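PDB 6K7Z: GH18 chiitnase from Pseudoalteromonas aurantia, which probably hydrolyses internal beta-1,4 linkages of chitin, as an endochitinase of glycoside hydrolase family 18. Local coordinates for residues 188-202 with 230-244. Sequence-based numbering, arbitrary orientation.
Sequences FYNNPPWSANPDQIV and AGSGYMPVQTIINEV
Asn190 meets the backbone of Gly231 and Ser232 with both its backbone N and its side-chain OD1. Asn190 N donates a nearly straight bond to Ser232 O (2.9 Å). Going the other way, Asn190 OD1 accepts two weak bonds, from Gly231 N at 2.8 Å, poorly aligned, and from Ser232 N at 3.3 Å.

The next link is hydroxyl to hydroxyl. Ser195 OG and Ser232 OG lie 2.9 Å apart and share a hydrogen bond that either could donate. Ser195 OG also accepts from Asn191 N, so it ties its own loop together as well as the two loops. Ser232 OG stands between its backbone N and carbonyl carbon (chi1 62°), which turns it to Ser195. An alanine in place of Ser195 would probably leave Asn191 N and Ser232 OG without this partner. Gly233 CA packs against Ser195 CB; its backbone angles suit glycine, and a CB would also run into Tyr189 CB.

A bridging water satisfies three backbone groups. It donates to Phe188 O and Gly233 O and accepts from Ala196 N. Further along, two waters link Asp199 OD1 to Glu243, one at its backbone O and the other at OE1. The second stands between two probably like-charged carboxylates and likely eases their repulsion.

Apolar groups fill the space towards the helices. Met235 bends at its end (chi3 -67°), and its CE meets Ile201 CD1 tip to tip at 3.8 Å. Pro198 CB rests on Glu243 CB (3.5 Å), and Val202 CG2 lies on Val244 CA.

The axes of helices 198-202 and 237-244 cross at -51°, 9.7 Å apart. The arrangement is that of neighbouring beta-alpha units in a TIM barrel: loops following strands 183-187 and 219-224 pair before entering adjacent outer helices.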
# COMPACT_ATOMS: atom_id res chain seq x y z
N PHE A 188 -3.21 -0.15 9.77
CA PHE A 188 -3.60 -0.21 11.17
C PHE A 188 -5.07 -0.60 11.29
O PHE A 188 -5.86 0.10 11.93
CB PHE A 188 -3.32 1.13 11.87
CG PHE A 188 -1.85 1.39 12.11
CD1 PHE A 188 -1.14 0.65 13.05
CD2 PHE A 188 -1.16 2.36 11.37
CE1 PHE A 188 0.20 0.87 13.27
CE2 PHE A 188 0.19 2.60 11.60
CZ PHE A 188 0.87 1.85 12.55
N TYR A 189 -5.43 -1.73 10.68
CA TYR A 189 -6.78 -2.26 10.77
C TYR A 189 -6.71 -3.75 10.47
O TYR A 189 -5.68 -4.26 10.01
CB TYR A 189 -7.74 -1.54 9.82
CG TYR A 189 -7.21 -1.35 8.43
CD1 TYR A 189 -6.45 -0.23 8.10
CD2 TYR A 189 -7.46 -2.29 7.43
CE1 TYR A 189 -5.95 -0.06 6.82
CE2 TYR A 189 -6.98 -2.11 6.15
CZ TYR A 189 -6.23 -1.00 5.84
OH TYR A 189 -5.73 -0.82 4.56
N ASN A 190 -7.79 -4.46 10.79
CA ASN A 190 -7.85 -5.92 10.68
C ASN A 190 -6.74 -6.58 11.48
O ASN A 190 -6.33 -7.71 11.16
CB ASN A 190 -7.78 -6.38 9.23
CG ASN A 190 -8.94 -5.86 8.40
OD1 ASN A 190 -10.04 -5.65 8.91
ND2 ASN A 190 -8.69 -5.66 7.10
N ASN A 191 -6.24 -5.91 12.51
CA ASN A 191 -5.08 -6.39 13.26
C ASN A 191 -5.18 -5.94 14.69
O ASN A 191 -4.68 -4.88 15.07
CB ASN A 191 -3.77 -5.89 12.65
CG ASN A 191 -3.31 -6.74 11.50
OD1 ASN A 191 -2.72 -7.80 11.70
ND2 ASN A 191 -3.53 -6.26 10.28
N PRO A 192 -5.81 -6.75 15.55
CA PRO A 192 -5.70 -6.53 16.99
C PRO A 192 -4.27 -6.82 17.43
O PRO A 192 -3.63 -7.69 16.84
CB PRO A 192 -6.68 -7.54 17.59
CG PRO A 192 -7.52 -8.02 16.44
CD PRO A 192 -6.63 -7.93 15.23
N PRO A 193 -3.76 -6.14 18.46
CA PRO A 193 -4.43 -5.14 19.29
C PRO A 193 -4.27 -3.70 18.80
O PRO A 193 -4.57 -2.76 19.54
CB PRO A 193 -3.75 -5.31 20.64
CG PRO A 193 -2.35 -5.69 20.27
CD PRO A 193 -2.46 -6.54 19.02
N TRP A 194 -3.81 -3.52 17.56
CA TRP A 194 -3.70 -2.17 17.01
C TRP A 194 -5.06 -1.60 16.62
O TRP A 194 -5.26 -0.39 16.72
CB TRP A 194 -2.79 -2.15 15.79
CG TRP A 194 -1.39 -2.48 16.12
CD1 TRP A 194 -0.41 -1.61 16.47
CD2 TRP A 194 -0.81 -3.78 16.14
NE1 TRP A 194 0.76 -2.29 16.70
CE2 TRP A 194 0.54 -3.63 16.50
CE3 TRP A 194 -1.30 -5.06 15.87
CZ2 TRP A 194 1.41 -4.71 16.63
CZ3 TRP A 194 -0.44 -6.14 15.99
CH2 TRP A 194 0.90 -5.95 16.36
N SER A 195 -5.97 -2.44 16.12
CA SER A 195 -7.24 -1.96 15.58
C SER A 195 -7.98 -1.11 16.60
O SER A 195 -8.25 -1.55 17.72
CB SER A 195 -8.11 -3.15 15.16
OG SER A 195 -7.68 -3.71 13.93
N ALA A 196 -8.28 0.13 16.20
CA ALA A 196 -9.08 1.08 16.99
C ALA A 196 -8.48 1.33 18.36
O ALA A 196 -9.19 1.65 19.32
CB ALA A 196 -10.53 0.60 17.12
N ASN A 197 -7.15 1.20 18.46
CA ASN A 197 -6.42 1.35 19.72
C ASN A 197 -5.36 2.42 19.50
O ASN A 197 -4.18 2.11 19.28
CB ASN A 197 -5.83 0.01 20.13
CG ASN A 197 -5.10 0.05 21.45
OD1 ASN A 197 -4.81 1.11 21.99
ND2 ASN A 197 -4.79 -1.13 21.97
N PRO A 198 -5.74 3.70 19.59
CA PRO A 198 -4.81 4.78 19.20
C PRO A 198 -3.48 4.74 19.93
O PRO A 198 -2.44 4.98 19.31
CB PRO A 198 -5.59 6.06 19.54
CG PRO A 198 -7.01 5.66 19.60
CD PRO A 198 -7.04 4.23 20.05
N ASP A 199 -3.50 4.49 21.24
CA ASP A 199 -2.24 4.46 21.98
C ASP A 199 -1.29 3.42 21.40
O ASP A 199 -0.09 3.68 21.22
CB ASP A 199 -2.52 4.16 23.46
CG ASP A 199 -3.52 5.10 24.05
OD1 ASP A 199 -3.69 6.20 23.48
OD2 ASP A 199 -4.15 4.75 25.08
N GLN A 200 -1.81 2.24 21.08
CA GLN A 200 -0.96 1.21 20.49
C GLN A 200 -0.52 1.60 19.08
O GLN A 200 0.62 1.32 18.68
CB GLN A 200 -1.71 -0.13 20.49
CG GLN A 200 -0.91 -1.28 19.92
CD GLN A 200 0.28 -1.63 20.79
OE1 GLN A 200 1.43 -1.40 20.41
NE2 GLN A 200 0.00 -2.19 21.96
N ILE A 201 -1.39 2.27 18.32
CA ILE A 201 -1.01 2.66 16.97
C ILE A 201 0.12 3.68 17.01
O ILE A 201 1.08 3.61 16.22
CB ILE A 201 -2.24 3.21 16.21
CG1 ILE A 201 -3.25 2.10 15.96
CG2 ILE A 201 -1.81 3.89 14.91
CD1 ILE A 201 -4.66 2.62 15.63
N VAL A 202 0.04 4.63 17.94
CA VAL A 202 1.06 5.68 18.04
C VAL A 202 2.41 5.10 18.45
O VAL A 202 3.44 5.41 17.83
CB VAL A 202 0.60 6.77 19.03
CG1 VAL A 202 1.76 7.71 19.34
CG2 VAL A 202 -0.60 7.54 18.44
N ALA A 230 -13.43 -2.28 6.97
CA ALA A 230 -12.53 -3.24 7.58
C ALA A 230 -13.29 -4.06 8.61
O ALA A 230 -14.25 -3.57 9.21
CB ALA A 230 -11.34 -2.55 8.25
N GLY A 231 -12.85 -5.31 8.80
CA GLY A 231 -13.39 -6.12 9.87
C GLY A 231 -13.17 -5.52 11.24
O GLY A 231 -14.02 -5.63 12.13
N SER A 232 -12.03 -4.87 11.45
CA SER A 232 -11.73 -4.23 12.72
C SER A 232 -10.86 -3.01 12.48
O SER A 232 -10.11 -2.95 11.51
CB SER A 232 -11.03 -5.19 13.69
OG SER A 232 -9.77 -5.61 13.16
N GLY A 233 -10.98 -2.02 13.36
CA GLY A 233 -10.09 -0.87 13.33
C GLY A 233 -10.72 0.44 12.91
O GLY A 233 -10.00 1.45 12.88
N TYR A 234 -12.01 0.48 12.58
CA TYR A 234 -12.61 1.76 12.26
C TYR A 234 -12.54 2.69 13.47
O TYR A 234 -12.80 2.29 14.61
CB TYR A 234 -14.07 1.60 11.82
CG TYR A 234 -14.80 2.94 11.84
CD1 TYR A 234 -14.65 3.86 10.80
CD2 TYR A 234 -15.59 3.29 12.92
CE1 TYR A 234 -15.30 5.08 10.83
CE2 TYR A 234 -16.24 4.52 12.97
CZ TYR A 234 -16.09 5.41 11.92
OH TYR A 234 -16.74 6.62 11.98
N MET A 235 -12.16 3.93 13.21
CA MET A 235 -12.21 4.98 14.20
C MET A 235 -12.79 6.22 13.53
O MET A 235 -12.48 6.50 12.37
CB MET A 235 -10.83 5.31 14.78
CG MET A 235 -10.24 4.20 15.63
SD MET A 235 -8.70 4.72 16.36
CE MET A 235 -7.68 4.85 14.89
N PRO A 236 -13.64 6.97 14.23
CA PRO A 236 -14.12 8.25 13.68
C PRO A 236 -12.94 9.16 13.39
O PRO A 236 -11.88 9.07 14.02
CB PRO A 236 -15.00 8.82 14.80
CG PRO A 236 -15.30 7.67 15.69
CD PRO A 236 -14.11 6.75 15.61
N VAL A 237 -13.14 10.08 12.45
CA VAL A 237 -12.02 10.90 12.02
C VAL A 237 -11.52 11.79 13.15
O VAL A 237 -10.32 12.08 13.23
CB VAL A 237 -12.38 11.69 10.75
CG1 VAL A 237 -13.23 12.84 11.07
CG2 VAL A 237 -11.13 12.20 10.08
N GLN A 238 -12.40 12.21 14.08
CA GLN A 238 -11.92 13.04 15.18
C GLN A 238 -10.99 12.27 16.10
O GLN A 238 -10.11 12.86 16.73
CB GLN A 238 -13.08 13.63 15.98
CG GLN A 238 -13.92 12.64 16.79
CD GLN A 238 -15.19 12.23 16.07
OE1 GLN A 238 -15.26 12.26 14.84
NE2 GLN A 238 -16.22 11.87 16.84
N THR A 239 -11.18 10.96 16.19
CA THR A 239 -10.28 10.13 16.98
C THR A 239 -8.94 9.95 16.28
O THR A 239 -7.88 10.03 16.92
CB THR A 239 -10.95 8.79 17.26
OG1 THR A 239 -12.31 9.04 17.66
CG2 THR A 239 -10.22 8.05 18.37
N ILE A 240 -8.96 9.72 14.97
CA ILE A 240 -7.69 9.64 14.22
C ILE A 240 -6.90 10.93 14.42
O ILE A 240 -5.70 10.90 14.71
CB ILE A 240 -7.95 9.38 12.73
CG1 ILE A 240 -8.62 8.04 12.49
CG2 ILE A 240 -6.62 9.48 11.94
CD1 ILE A 240 -9.20 7.90 11.06
N ILE A 241 -7.57 12.07 14.26
CA ILE A 241 -6.88 13.36 14.33
C ILE A 241 -6.29 13.57 15.71
O ILE A 241 -5.09 13.84 15.86
CB ILE A 241 -7.84 14.50 13.95
CG1 ILE A 241 -8.15 14.46 12.46
CG2 ILE A 241 -7.25 15.85 14.34
CD1 ILE A 241 -9.20 15.49 12.06
N ASN A 242 -7.11 13.42 16.75
CA ASN A 242 -6.70 13.89 18.06
C ASN A 242 -6.02 12.82 18.91
O ASN A 242 -5.38 13.17 19.91
CB ASN A 242 -7.91 14.47 18.79
CG ASN A 242 -8.27 15.86 18.26
OD1 ASN A 242 -7.50 16.81 18.42
ND2 ASN A 242 -9.44 15.98 17.63
N GLU A 243 -6.12 11.54 18.55
CA GLU A 243 -5.47 10.48 19.32
C GLU A 243 -4.39 9.74 18.54
O GLU A 243 -3.66 8.95 19.15
CB GLU A 243 -6.50 9.46 19.84
CG GLU A 243 -7.62 10.10 20.67
CD GLU A 243 -8.35 9.12 21.60
OE1 GLU A 243 -7.71 8.18 22.12
OE2 GLU A 243 -9.55 9.33 21.84
N VAL A 244 -4.25 9.99 17.24
CA VAL A 244 -3.17 9.41 16.46
C VAL A 244 -2.30 10.50 15.85
O VAL A 244 -1.10 10.58 16.14
CB VAL A 244 -3.72 8.49 15.35
CG1 VAL A 244 -2.60 8.02 14.44
CG2 VAL A 244 -4.46 7.31 15.95
O HOH W 1 -7.47 1.40 13.82
O HOH W 2 -2.87 8.41 21.57
O HOH W 3 -5.59 7.98 23.93